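Local coordinates for packaging protein UL32 (Human herpesvirus 8 type M, PDB 6XF9) that forms a zinc-containing pentameric ring required for herpesviral genome packaging and is thought to direct new capsids to nuclear replication compartments, at residues 203-208 and 379-384; 306-311 and 349-354; 310-315 and 364-369; 443-448 and 457-462. All blocks are in the same frame, centred on the assembly; numbering follows the deposited sequence.

Contact 1: residues 203-208 and 379-384; sequences SGIPEL and VVSEDV
I205 meets S381 and V384 with two separate branches. Its CG2 methyl lies against the serine side chain, 3.6 Å from S381 OG and 3.7 Å from S381 CB, while the longer arm ends in CD1, which rests 3.7 Å from V384 CG2. The isoleucine and valine side chains run past each other in opposite senses and overlap only at these end methyls. In I205, chi1 of 58° tucks CG1 in over the backbone, flanked by N and C, and the extended arm beyond it (chi2 171°) carries CD1 on to the valine. S381 is the N-cap of the short helix 382-386: its OG accepts the N-H of V384 over 3.3 Å in an almost straight bond (176°), so the oxygen beside the isoleucine is tied to the helix start while its flank meets hydrocarbon. The contact thereby sets the loop that leads into helix 207-213, with P206 as that helix's own N-cap residue, against the break between helices 371-379 and 382-386. Y84 touches I205 and is joined to S381 by backbone hydrogen bonding; F80 and F81 of helix 71-83 pack on V384.

Contact 2: residues 306-311 and 349-354; sequences PEAPKA and PLLREL
L351 pushes one methyl, CD2, against the start of helix 308-321, at the backbone junction of E307 and A308. Two helix N-terminal regions are joined here: E307 holds the N-cap position of helix 308-321, and L351 lies in the first turn of helix 349-357. CD2 is 3.8 Å from A308 N and 3.9 Å from E307 CG, with A308 CB a little farther off at 4.2 Å, so the leucine touches main chain, a small methyl and the aliphatic part of a glutamate at once. Its CG lies anti to the backbone N (chi1 175°), which extends the side chain from its own helix toward the neighbouring one. The E307 side chain passes at a slant to it, leaving the methylene CG for the leucine and carrying the carboxylate on to the turn before helix 349-357, where OE2 is hydrogen-bonded to S347 OG and D348 N. C301 of helix 297-304 touches both A308 and L351, and L225 covers L351 from helix 225-235. The third zinc site is near but separate, its ion about 10 Å from the A308 side chain. Behind the methyl contact, E307 O accepts A311 N at 2.9 Å, closing the first helical turn.

Contact 3: residues 310-315 and 364-369; sequences KALQTL and HKHLFC. With ZN (zinc ion), chain P.
L367 forms the closer-packed half of this contact by laying CD2 over the backbone of L312, 3.7 Å from L312 O and 4.1 Å from L312 CB. Beside it, L312 reaches with CD1 to 3.9 Å from H366 NE2; the leucine and histidine side chains cross at about a right angle, and the methyl meets the ring obliquely. L315 meets the second branch of L367 less closely, with its CG 4.2 Å from L367 CD1, again nearly crosswise. The helix axes are 10.9 Å apart and cross at -75°, so the contact stays confined to these few side chains. H366 connects the packing to a zinc site of three cysteines and one histidine that contains a CxxC pair: its ND1 binds the zinc ion at 2.2 Å, and C296, C299 and C373 supply the other three ligands. Chi1 of 172° carries the imidazole out from the helix, and its rotation about CB-CG (chi2 82°) puts ND1 on the metal and NE2 on the side of the L312 methyl. L298 and L302 of helix 297-304 also touch H366. K310 and Q313 give helix 310-315 its solvent-exposed positions, while T314 is partly covered by Y345. The T314 hydroxyl turns back on its own helix, where K310 O receives T314 OG1 at 3.1 Å as well as T314 N, from opposite faces of the carbonyl plane.

Contact 4: residues 443-448 and 457-462; sequences RELTAQ and AHPSQT
The backbones come closest at T446 and P459, whose CA atoms are 6.7 Å apart where the C-terminal half of helix 435-451 faces the start of helix 459-465. T446 OG1 lies only 3.2 Å from P459 CD and sits over one face of the H458 ring, 3.5 Å from NE2. These are packing contacts; the hydroxyl is hydrogen-bonded to I442 O, one turn back in its own helix, a position it gains by lying beside the backbone N (chi1 -56°). The threonine methyl CG2 flanks the same imidazole, 3.8 Å from H458 CD2, and the two side chains cross at roughly a right angle. At the CG corner of the proline ring, L445 CG comes to 4.2 Å from P459 CG, and F425 of helix 416-430 touches both residues. The imidazole is held through its other nitrogen: H458 ND1 accepts S460 N at 3.2 Å (155°), the donor lying 30° out of the ring plane, and pairs with S460 OG at 2.6 Å. Within helix 435-451, Q448 O is hydrogen-bonded to ND1 of H452, a ligand of the second zinc site. In a neighbouring subunit, N150 OD1 takes H458 N, and T175 packs on the H458 side chain. The arrangement is a histidine N-cap followed by proline in the first turn of the C-terminal helix, set at a subunit interface of the pentameric ring.

How the contacts relate
Contact 1 closes the longest loop, from residues 203-208 to 379-384. Within that loop, contacts 2 and 3 both start on helix 308-321, sharing K310 and A311, and lead to the successive helices 349-357 and 360-369. Contact 2 ties the beginning of the shared helix to the first; contact 3 ties its next turns to the second, beside the third zinc site. E382 of contact 1 also packs against P306 and P309 of contact 2. Contact 4 follows in series as a short closure between helices 435-451 and 459-465. A probable hydrogen bond from A457 N to F368 O, 2.9 Å long, joins it to contact 3.

Contact 1: residues 203-208 and 379-384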
loop_
_atom_site.group_PDB
_atom_site.type_symbol
_atom_site.label_atom_id
_atom_site.label_comp_id
_atom_site.label_asym_id
_atom_site.label_seq_id
_atom_site.Cartn_x
_atom_site.Cartn_y
_atom_site.Cartn_z
ATOM N N SER D 203 14.818 37.435 -20.272
ATOM C CA SER D 203 14.383 38.647 -20.896
ATOM C C SER D 203 14.047 38.514 -22.350
ATOM O O SER D 203 13.045 39.015 -22.770
ATOM C CB SER D 203 15.364 39.794 -20.662
ATOM O OG SER D 203 16.664 39.490 -21.084
ATOM N N GLY D 204 14.843 37.820 -23.128
ATOM C CA GLY D 204 14.538 37.719 -24.523
ATOM C C GLY D 204 15.494 36.898 -25.316
ATOM O O GLY D 204 16.285 36.212 -24.771
ATOM N N ILE D 205 15.380 36.981 -26.627
ATOM C CA ILE D 205 16.254 36.256 -27.539
ATOM C C ILE D 205 17.688 36.770 -27.428
ATOM O O ILE D 205 17.907 37.869 -26.890
ATOM C CB ILE D 205 15.709 36.350 -28.966
ATOM C CG1 ILE D 205 15.577 37.784 -29.428
ATOM C CG2 ILE D 205 14.341 35.704 -29.046
ATOM C CD1 ILE D 205 15.258 37.809 -30.922
ATOM N N PRO D 206 18.689 36.019 -27.903
ATOM C CA PRO D 206 20.084 36.458 -27.765
ATOM C C PRO D 206 20.337 37.846 -28.340
ATOM O O PRO D 206 19.556 38.360 -29.143
ATOM C CB PRO D 206 20.862 35.408 -28.573
ATOM C CG PRO D 206 20.019 34.249 -28.629
ATOM C CD PRO D 206 18.598 34.718 -28.588
ATOM N N GLU D 207 21.438 38.483 -27.988
ATOM C CA GLU D 207 21.728 39.790 -28.567
ATOM C C GLU D 207 21.928 39.702 -30.052
ATOM O O GLU D 207 21.347 40.416 -30.764
ATOM C CB GLU D 207 22.961 40.401 -27.979
ATOM C CG GLU D 207 22.735 41.758 -27.371
ATOM C CD GLU D 207 22.822 42.908 -28.332
ATOM O OE1 GLU D 207 23.870 43.126 -28.917
ATOM O OE2 GLU D 207 21.853 43.633 -28.466
ATOM N N LEU D 208 22.682 38.757 -30.536
ATOM C CA LEU D 208 22.830 38.682 -31.991
ATOM C C LEU D 208 21.485 38.621 -32.678
ATOM O O LEU D 208 21.303 39.222 -33.747
ATOM C CB LEU D 208 23.632 37.455 -32.423
ATOM C CG LEU D 208 25.132 37.377 -32.279
ATOM C CD1 LEU D 208 25.536 35.966 -32.479
ATOM C CD2 LEU D 208 25.646 38.187 -33.426
ATOM N N VAL D 379 8.010 29.633 -25.979
ATOM C CA VAL D 379 9.159 29.353 -26.828
ATOM C C VAL D 379 9.244 30.301 -28.022
ATOM O O VAL D 379 10.345 30.587 -28.501
ATOM C CB VAL D 379 9.061 27.884 -27.280
ATOM C CG1 VAL D 379 10.136 27.544 -28.252
ATOM C CG2 VAL D 379 9.128 26.941 -26.082
ATOM N N VAL D 380 8.105 30.819 -28.490
ATOM C CA VAL D 380 8.023 31.547 -29.753
ATOM C C VAL D 380 8.641 32.938 -29.650
ATOM O O VAL D 380 8.508 33.632 -28.631
ATOM C CB VAL D 380 6.547 31.636 -30.170
ATOM C CG1 VAL D 380 5.780 32.466 -29.148
ATOM C CG2 VAL D 380 6.413 32.192 -31.559
ATOM N N SER D 381 9.306 33.363 -30.730
ATOM C CA SER D 381 9.750 34.747 -30.924
ATOM C C SER D 381 9.231 35.224 -32.276
ATOM O O SER D 381 9.720 34.773 -33.317
ATOM C CB SER D 381 11.262 34.863 -30.865
ATOM O OG SER D 381 11.661 36.127 -31.363
ATOM N N GLU D 382 8.197 36.079 -32.260
ATOM C CA GLU D 382 7.634 36.617 -33.501
ATOM C C GLU D 382 8.637 37.466 -34.266
ATOM O O GLU D 382 8.480 37.650 -35.479
ATOM C CB GLU D 382 6.370 37.437 -33.224
ATOM C CG GLU D 382 6.530 38.654 -32.322
ATOM C CD GLU D 382 6.661 38.314 -30.859
ATOM O OE1 GLU D 382 6.414 39.219 -30.023
ATOM O OE2 GLU D 382 6.991 37.144 -30.533
ATOM N N ASP D 383 9.632 38.024 -33.572
ATOM C CA ASP D 383 10.668 38.800 -34.237
ATOM C C ASP D 383 11.548 37.908 -35.106
ATOM O O ASP D 383 11.747 38.196 -36.286
ATOM C CB ASP D 383 11.501 39.530 -33.195
ATOM C CG ASP D 383 10.656 40.417 -32.307
ATOM O OD1 ASP D 383 9.747 41.097 -32.832
ATOM O OD2 ASP D 383 10.881 40.428 -31.079
ATOM N N VAL D 384 12.105 36.831 -34.538
ATOM C CA VAL D 384 12.906 35.899 -35.334
ATOM C C VAL D 384 12.108 35.412 -36.524
ATOM O O VAL D 384 12.596 35.373 -37.659
ATOM C CB VAL D 384 13.387 34.710 -34.481
ATOM C CG1 VAL D 384 14.088 33.716 -35.355
ATOM C CG2 VAL D 384 14.317 35.176 -33.390
#

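Contact 2: residues 306-311 and 349-354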
loop_
_atom_site.group_PDB
_atom_site.type_symbol
_atom_site.label_atom_id
_atom_site.label_comp_id
_atom_site.label_asym_id
_atom_site.label_seq_id
_atom_site.Cartn_x
_atom_site.Cartn_y
_atom_site.Cartn_z
ATOM N N PRO D 306 2.425 37.347 -37.620
ATOM C CA PRO D 306 3.439 38.121 -36.882
ATOM C C PRO D 306 2.953 38.751 -35.598
ATOM O O PRO D 306 3.788 39.075 -34.751
ATOM C CB PRO D 306 3.860 39.202 -37.891
ATOM C CG PRO D 306 3.525 38.615 -39.237
ATOM C CD PRO D 306 2.263 37.833 -39.004
ATOM N N GLU D 307 1.664 39.028 -35.443
ATOM C CA GLU D 307 1.203 39.689 -34.226
ATOM C C GLU D 307 0.376 38.789 -33.316
ATOM O O GLU D 307 -0.185 39.282 -32.333
ATOM C CB GLU D 307 0.457 40.972 -34.584
ATOM C CG GLU D 307 -0.313 40.842 -35.857
ATOM C CD GLU D 307 -0.845 42.166 -36.396
ATOM O OE1 GLU D 307 -0.959 43.138 -35.619
ATOM O OE2 GLU D 307 -1.140 42.223 -37.618
ATOM N N ALA D 308 0.326 37.473 -33.582
ATOM C CA ALA D 308 -0.433 36.592 -32.692
ATOM C C ALA D 308 0.213 36.500 -31.313
ATOM O O ALA D 308 -0.506 36.676 -30.311
ATOM C CB ALA D 308 -0.605 35.208 -33.333
ATOM N N PRO D 309 1.533 36.273 -31.174
ATOM C CA PRO D 309 2.117 36.201 -29.821
ATOM C C PRO D 309 1.773 37.378 -28.931
ATOM O O PRO D 309 1.313 37.198 -27.792
ATOM C CB PRO D 309 3.616 36.114 -30.116
ATOM C CG PRO D 309 3.687 35.349 -31.370
ATOM C CD PRO D 309 2.512 35.826 -32.193
ATOM N N LYS D 310 1.985 38.593 -29.419
ATOM C CA LYS D 310 1.721 39.738 -28.571
ATOM C C LYS D 310 0.226 39.985 -28.425
ATOM O O LYS D 310 -0.220 40.445 -27.364
ATOM C CB LYS D 310 2.410 40.966 -29.144
ATOM C CG LYS D 310 2.850 41.946 -28.089
ATOM C CD LYS D 310 2.950 43.365 -28.638
ATOM C CE LYS D 310 2.473 44.392 -27.600
ATOM N NZ LYS D 310 3.447 44.579 -26.467
ATOM N N ALA D 311 -0.564 39.659 -29.464
ATOM C CA ALA D 311 -2.014 39.863 -29.401
ATOM C C ALA D 311 -2.658 39.008 -28.324
ATOM O O ALA D 311 -3.481 39.488 -27.538
ATOM C CB ALA D 311 -2.657 39.539 -30.744
ATOM N N PRO D 349 -6.945 42.336 -40.013
ATOM C CA PRO D 349 -8.302 41.900 -39.650
ATOM C C PRO D 349 -8.547 40.405 -39.815
ATOM O O PRO D 349 -9.540 39.911 -39.277
ATOM C CB PRO D 349 -9.192 42.726 -40.583
ATOM C CG PRO D 349 -8.336 42.981 -41.774
ATOM C CD PRO D 349 -6.926 43.102 -41.270
ATOM N N LEU D 350 -7.733 39.670 -40.576
ATOM C CA LEU D 350 -7.939 38.222 -40.653
ATOM C C LEU D 350 -7.611 37.557 -39.316
ATOM O O LEU D 350 -8.436 36.828 -38.753
ATOM C CB LEU D 350 -7.098 37.607 -41.775
ATOM C CG LEU D 350 -7.308 36.103 -41.956
ATOM C CD1 LEU D 350 -8.752 35.789 -42.297
ATOM C CD2 LEU D 350 -6.383 35.525 -43.000
ATOM N N LEU D 351 -6.421 37.830 -38.774
ATOM C CA LEU D 351 -6.068 37.276 -37.475
ATOM C C LEU D 351 -7.095 37.666 -36.434
ATOM O O LEU D 351 -7.566 36.821 -35.667
ATOM C CB LEU D 351 -4.697 37.786 -37.045
ATOM C CG LEU D 351 -4.263 37.372 -35.646
ATOM C CD1 LEU D 351 -4.089 35.864 -35.604
ATOM C CD2 LEU D 351 -2.981 38.087 -35.270
ATOM N N ARG D 352 -7.506 38.930 -36.446
ATOM C CA ARG D 352 -8.494 39.411 -35.490
ATOM C C ARG D 352 -9.797 38.635 -35.603
ATOM O O ARG D 352 -10.370 38.214 -34.593
ATOM C CB ARG D 352 -8.682 40.904 -35.709
ATOM C CG ARG D 352 -9.616 41.632 -34.813
ATOM C CD ARG D 352 -9.619 43.038 -35.350
ATOM N NE ARG D 352 -10.622 43.902 -34.762
ATOM C CZ ARG D 352 -10.395 45.175 -34.451
ATOM N NH1 ARG D 352 -11.364 45.926 -33.925
ATOM N NH2 ARG D 352 -9.182 45.689 -34.650
ATOM N N GLU D 353 -10.283 38.425 -36.826
ATOM C CA GLU D 353 -11.540 37.698 -36.997
ATOM C C GLU D 353 -11.406 36.219 -36.646
ATOM O O GLU D 353 -12.371 35.612 -36.174
ATOM C CB GLU D 353 -12.076 37.896 -38.413
ATOM C CG GLU D 353 -13.387 37.185 -38.677
ATOM C CD GLU D 353 -14.007 37.598 -39.992
ATOM O OE1 GLU D 353 -13.329 38.341 -40.747
ATOM O OE2 GLU D 353 -15.151 37.161 -40.277
ATOM N N LEU D 354 -10.246 35.611 -36.899
ATOM C CA LEU D 354 -10.055 34.211 -36.527
ATOM C C LEU D 354 -10.126 34.048 -35.012
ATOM O O LEU D 354 -10.840 33.174 -34.504
ATOM C CB LEU D 354 -8.726 33.691 -37.077
ATOM C CG LEU D 354 -8.466 32.187 -37.092
ATOM C CD1 LEU D 354 -7.316 31.909 -38.043
ATOM C CD2 LEU D 354 -8.140 31.625 -35.696
#

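Contact 3: residues 310-315 and 364-369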
loop_
_atom_site.group_PDB
_atom_site.type_symbol
_atom_site.label_atom_id
_atom_site.label_comp_id
_atom_site.label_asym_id
_atom_site.label_seq_id
_atom_site.Cartn_x
_atom_site.Cartn_y
_atom_site.Cartn_z
ATOM N N LYS D 310 1.985 38.593 -29.419
ATOM C CA LYS D 310 1.721 39.738 -28.571
ATOM C C LYS D 310 0.226 39.985 -28.425
ATOM O O LYS D 310 -0.220 40.445 -27.364
ATOM C CB LYS D 310 2.410 40.966 -29.144
ATOM C CG LYS D 310 2.850 41.946 -28.089
ATOM C CD LYS D 310 2.950 43.365 -28.638
ATOM C CE LYS D 310 2.473 44.392 -27.600
ATOM N NZ LYS D 310 3.447 44.579 -26.467
ATOM N N ALA D 311 -0.564 39.659 -29.464
ATOM C CA ALA D 311 -2.014 39.863 -29.401
ATOM C C ALA D 311 -2.658 39.008 -28.324
ATOM O O ALA D 311 -3.481 39.488 -27.538
ATOM C CB ALA D 311 -2.657 39.539 -30.744
ATOM N N LEU D 312 -2.259 37.740 -28.255
ATOM C CA LEU D 312 -2.845 36.838 -27.283
ATOM C C LEU D 312 -2.392 37.197 -25.879
ATOM O O LEU D 312 -3.193 37.147 -24.942
ATOM C CB LEU D 312 -2.478 35.415 -27.661
ATOM C CG LEU D 312 -3.140 35.100 -29.002
ATOM C CD1 LEU D 312 -2.582 33.799 -29.597
ATOM C CD2 LEU D 312 -4.678 35.056 -28.887
ATOM N N GLN D 313 -1.119 37.582 -25.711
ATOM C CA GLN D 313 -0.688 38.036 -24.391
ATOM C C GLN D 313 -1.416 39.301 -23.979
ATOM O O GLN D 313 -1.586 39.550 -22.778
ATOM C CB GLN D 313 0.829 38.250 -24.295
ATOM C CG GLN D 313 1.235 38.647 -22.852
ATOM C CD GLN D 313 0.796 37.621 -21.768
ATOM O OE1 GLN D 313 0.278 38.007 -20.706
ATOM N NE2 GLN D 313 1.067 36.313 -22.017
ATOM N N THR D 314 -1.764 40.159 -24.937
ATOM C CA THR D 314 -2.555 41.330 -24.584
ATOM C C THR D 314 -3.992 40.940 -24.260
ATOM O O THR D 314 -4.579 41.462 -23.308
ATOM C CB THR D 314 -2.497 42.338 -25.726
ATOM O OG1 THR D 314 -1.178 42.904 -25.785
ATOM C CG2 THR D 314 -3.516 43.427 -25.522
ATOM N N LEU D 315 -4.548 39.978 -25.013
ATOM C CA LEU D 315 -5.862 39.420 -24.705
ATOM C C LEU D 315 -5.872 38.774 -23.320
ATOM O O LEU D 315 -6.830 38.941 -22.551
ATOM C CB LEU D 315 -6.256 38.408 -25.777
ATOM C CG LEU D 315 -7.562 37.628 -25.611
ATOM C CD1 LEU D 315 -8.773 38.541 -25.416
ATOM C CD2 LEU D 315 -7.763 36.669 -26.775
ATOM N N HIS D 364 -9.990 29.723 -23.802
ATOM C CA HIS D 364 -9.742 29.293 -22.425
ATOM C C HIS D 364 -8.650 28.239 -22.381
ATOM O O HIS D 364 -7.705 28.336 -21.591
ATOM C CB HIS D 364 -11.019 28.729 -21.802
ATOM C CG HIS D 364 -10.848 28.268 -20.385
ATOM N ND1 HIS D 364 -11.519 27.178 -19.868
ATOM C CD2 HIS D 364 -10.098 28.762 -19.371
ATOM C CE1 HIS D 364 -11.175 27.011 -18.602
ATOM N NE2 HIS D 364 -10.316 27.959 -18.276
ATOM N N LYS D 365 -8.786 27.203 -23.212
ATOM C CA LYS D 365 -7.802 26.128 -23.257
ATOM C C LYS D 365 -6.428 26.662 -23.583
ATOM O O LYS D 365 -5.435 26.253 -22.973
ATOM C CB LYS D 365 -8.213 25.095 -24.289
ATOM C CG LYS D 365 -7.133 24.151 -24.654
ATOM C CD LYS D 365 -7.573 23.294 -25.816
ATOM C CE LYS D 365 -6.384 22.632 -26.424
ATOM N NZ LYS D 365 -6.829 21.629 -27.393
ATOM N N HIS D 366 -6.341 27.574 -24.541
ATOM C CA HIS D 366 -5.027 27.986 -25.020
ATOM C C HIS D 366 -4.331 28.919 -24.054
ATOM O O HIS D 366 -3.136 28.763 -23.804
ATOM C CB HIS D 366 -5.153 28.667 -26.396
ATOM C CG HIS D 366 -3.879 29.290 -26.878
ATOM N ND1 HIS D 366 -2.883 28.564 -27.504
ATOM C CD2 HIS D 366 -3.428 30.562 -26.795
ATOM C CE1 HIS D 366 -1.879 29.372 -27.791
ATOM N NE2 HIS D 366 -2.178 30.586 -27.361
ATOM N N LEU D 367 -5.042 29.879 -23.472
ATOM C CA LEU D 367 -4.365 30.863 -22.631
ATOM C C LEU D 367 -4.201 30.412 -21.187
ATOM O O LEU D 367 -3.293 30.897 -20.504
ATOM C CB LEU D 367 -5.117 32.198 -22.633
ATOM C CG LEU D 367 -5.128 33.032 -23.915
ATOM C CD1 LEU D 367 -6.129 34.162 -23.764
ATOM C CD2 LEU D 367 -3.759 33.574 -24.219
ATOM N N PHE D 368 -5.069 29.523 -20.677
ATOM C CA PHE D 368 -5.081 29.247 -19.244
ATOM C C PHE D 368 -4.977 27.776 -18.868
ATOM O O PHE D 368 -4.683 27.502 -17.705
ATOM C CB PHE D 368 -6.355 29.820 -18.592
ATOM C CG PHE D 368 -6.586 31.309 -18.843
ATOM C CD1 PHE D 368 -5.934 32.271 -18.082
ATOM C CD2 PHE D 368 -7.471 31.738 -19.833
ATOM C CE1 PHE D 368 -6.145 33.637 -18.305
ATOM C CE2 PHE D 368 -7.691 33.116 -20.061
ATOM C CZ PHE D 368 -7.024 34.054 -19.296
ATOM N N CYS D 369 -5.188 26.828 -19.792
ATOM C CA CYS D 369 -5.277 25.407 -19.450
ATOM C C CYS D 369 -4.240 24.518 -20.124
ATOM O O CYS D 369 -3.469 23.858 -19.418
ATOM C CB CYS D 369 -6.668 24.846 -19.766
ATOM S SG CYS D 369 -7.920 25.665 -18.830
HETATM ZN ZN ZN P . -2.891 26.504 -28.266
#

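Contact 4: residues 443-448 and 457-462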
loop_
_atom_site.group_PDB
_atom_site.type_symbol
_atom_site.label_atom_id
_atom_site.label_comp_id
_atom_site.label_asym_id
_atom_site.label_seq_id
_atom_site.Cartn_x
_atom_site.Cartn_y
_atom_site.Cartn_z
ATOM N N ARG D 443 0.290 14.352 -11.539
ATOM C CA ARG D 443 0.856 14.913 -10.310
ATOM C C ARG D 443 2.284 15.412 -10.530
ATOM O O ARG D 443 2.675 16.442 -9.968
ATOM C CB ARG D 443 0.707 13.928 -9.135
ATOM C CG ARG D 443 1.880 13.090 -8.678
ATOM C CD ARG D 443 1.543 12.344 -7.347
ATOM N NE ARG D 443 0.300 11.559 -7.420
ATOM C CZ ARG D 443 -0.829 11.859 -6.768
ATOM N NH1 ARG D 443 -0.891 12.939 -5.987
ATOM N NH2 ARG D 443 -1.908 11.085 -6.904
ATOM N N GLU D 444 3.098 14.694 -11.307
ATOM C CA GLU D 444 4.441 15.217 -11.596
ATOM C C GLU D 444 4.376 16.468 -12.472
ATOM O O GLU D 444 5.182 17.388 -12.318
ATOM C CB GLU D 444 5.303 14.143 -12.259
ATOM C CG GLU D 444 6.744 14.558 -12.519
ATOM C CD GLU D 444 7.521 14.926 -11.257
ATOM O OE1 GLU D 444 7.134 14.461 -10.164
ATOM O OE2 GLU D 444 8.547 15.652 -11.361
ATOM N N LEU D 445 3.451 16.502 -13.425
ATOM C CA LEU D 445 3.311 17.672 -14.279
ATOM C C LEU D 445 2.847 18.885 -13.494
ATOM O O LEU D 445 3.271 20.011 -13.769
ATOM C CB LEU D 445 2.341 17.362 -15.409
ATOM C CG LEU D 445 1.906 18.552 -16.254
ATOM C CD1 LEU D 445 3.104 19.289 -16.855
ATOM C CD2 LEU D 445 1.037 18.006 -17.342
ATOM N N THR D 446 1.932 18.699 -12.550
ATOM C CA THR D 446 1.524 19.833 -11.727
ATOM C C THR D 446 2.687 20.370 -10.908
ATOM O O THR D 446 2.855 21.587 -10.781
ATOM C CB THR D 446 0.372 19.437 -10.824
ATOM O OG1 THR D 446 -0.688 18.920 -11.634
ATOM C CG2 THR D 446 -0.134 20.647 -10.106
ATOM N N ALA D 447 3.495 19.474 -10.332
ATOM C CA ALA D 447 4.647 19.906 -9.543
ATOM C C ALA D 447 5.611 20.717 -10.390
ATOM O O ALA D 447 6.085 21.775 -9.967
ATOM C CB ALA D 447 5.356 18.706 -8.925
ATOM N N GLN D 448 5.920 20.240 -11.601
ATOM C CA GLN D 448 6.856 20.975 -12.445
ATOM C C GLN D 448 6.262 22.288 -12.929
ATOM O O GLN D 448 6.957 23.308 -12.971
ATOM C CB GLN D 448 7.257 20.122 -13.628
ATOM C CG GLN D 448 7.886 18.831 -13.223
ATOM C CD GLN D 448 9.312 18.998 -12.786
ATOM O OE1 GLN D 448 9.847 20.113 -12.752
ATOM N NE2 GLN D 448 9.954 17.880 -12.471
ATOM N N ALA D 457 -4.560 26.155 -15.120
ATOM C CA ALA D 457 -5.510 25.363 -14.361
ATOM C C ALA D 457 -4.911 23.990 -14.100
ATOM O O ALA D 457 -3.938 23.576 -14.738
ATOM C CB ALA D 457 -6.836 25.237 -15.098
ATOM N N HIS D 458 -5.492 23.286 -13.143
ATOM C CA HIS D 458 -4.931 22.011 -12.740
ATOM C C HIS D 458 -5.066 21.004 -13.878
ATOM O O HIS D 458 -6.141 20.902 -14.476
ATOM C CB HIS D 458 -5.629 21.500 -11.493
ATOM C CG HIS D 458 -4.902 20.375 -10.835
ATOM N ND1 HIS D 458 -5.101 19.053 -11.182
ATOM C CD2 HIS D 458 -3.948 20.375 -9.879
ATOM C CE1 HIS D 458 -4.301 18.289 -10.461
ATOM N NE2 HIS D 458 -3.586 19.068 -9.669
ATOM N N PRO D 459 -4.010 20.252 -14.214
ATOM C CA PRO D 459 -4.103 19.349 -15.372
ATOM C C PRO D 459 -5.238 18.352 -15.303
ATOM O O PRO D 459 -5.787 18.009 -16.355
ATOM C CB PRO D 459 -2.747 18.641 -15.370
ATOM C CG PRO D 459 -1.835 19.638 -14.782
ATOM C CD PRO D 459 -2.622 20.401 -13.748
ATOM N N SER D 460 -5.652 17.909 -14.113
ATOM C CA SER D 460 -6.791 16.991 -14.052
ATOM C C SER D 460 -8.053 17.681 -14.523
ATOM O O SER D 460 -8.855 17.087 -15.250
ATOM C CB SER D 460 -6.983 16.460 -12.632
ATOM O OG SER D 460 -7.180 17.520 -11.705
ATOM N N GLN D 461 -8.244 18.937 -14.118
ATOM C CA GLN D 461 -9.343 19.722 -14.659
ATOM C C GLN D 461 -9.218 19.833 -16.172
ATOM O O GLN D 461 -10.186 19.591 -16.901
ATOM C CB GLN D 461 -9.379 21.103 -13.990
ATOM C CG GLN D 461 -10.212 22.112 -14.774
ATOM C CD GLN D 461 -10.214 23.534 -14.182
ATOM O OE1 GLN D 461 -9.514 23.821 -13.203
ATOM N NE2 GLN D 461 -10.981 24.439 -14.812
ATOM N N THR D 462 -8.012 20.141 -16.671
ATOM C CA THR D 462 -7.821 20.276 -18.114
ATOM C C THR D 462 -8.102 18.978 -18.834
ATOM O O THR D 462 -8.763 18.971 -19.874
ATOM C CB THR D 462 -6.405 20.736 -18.442
ATOM O OG1 THR D 462 -6.157 21.980 -17.792
ATOM C CG2 THR D 462 -6.227 20.894 -19.951
#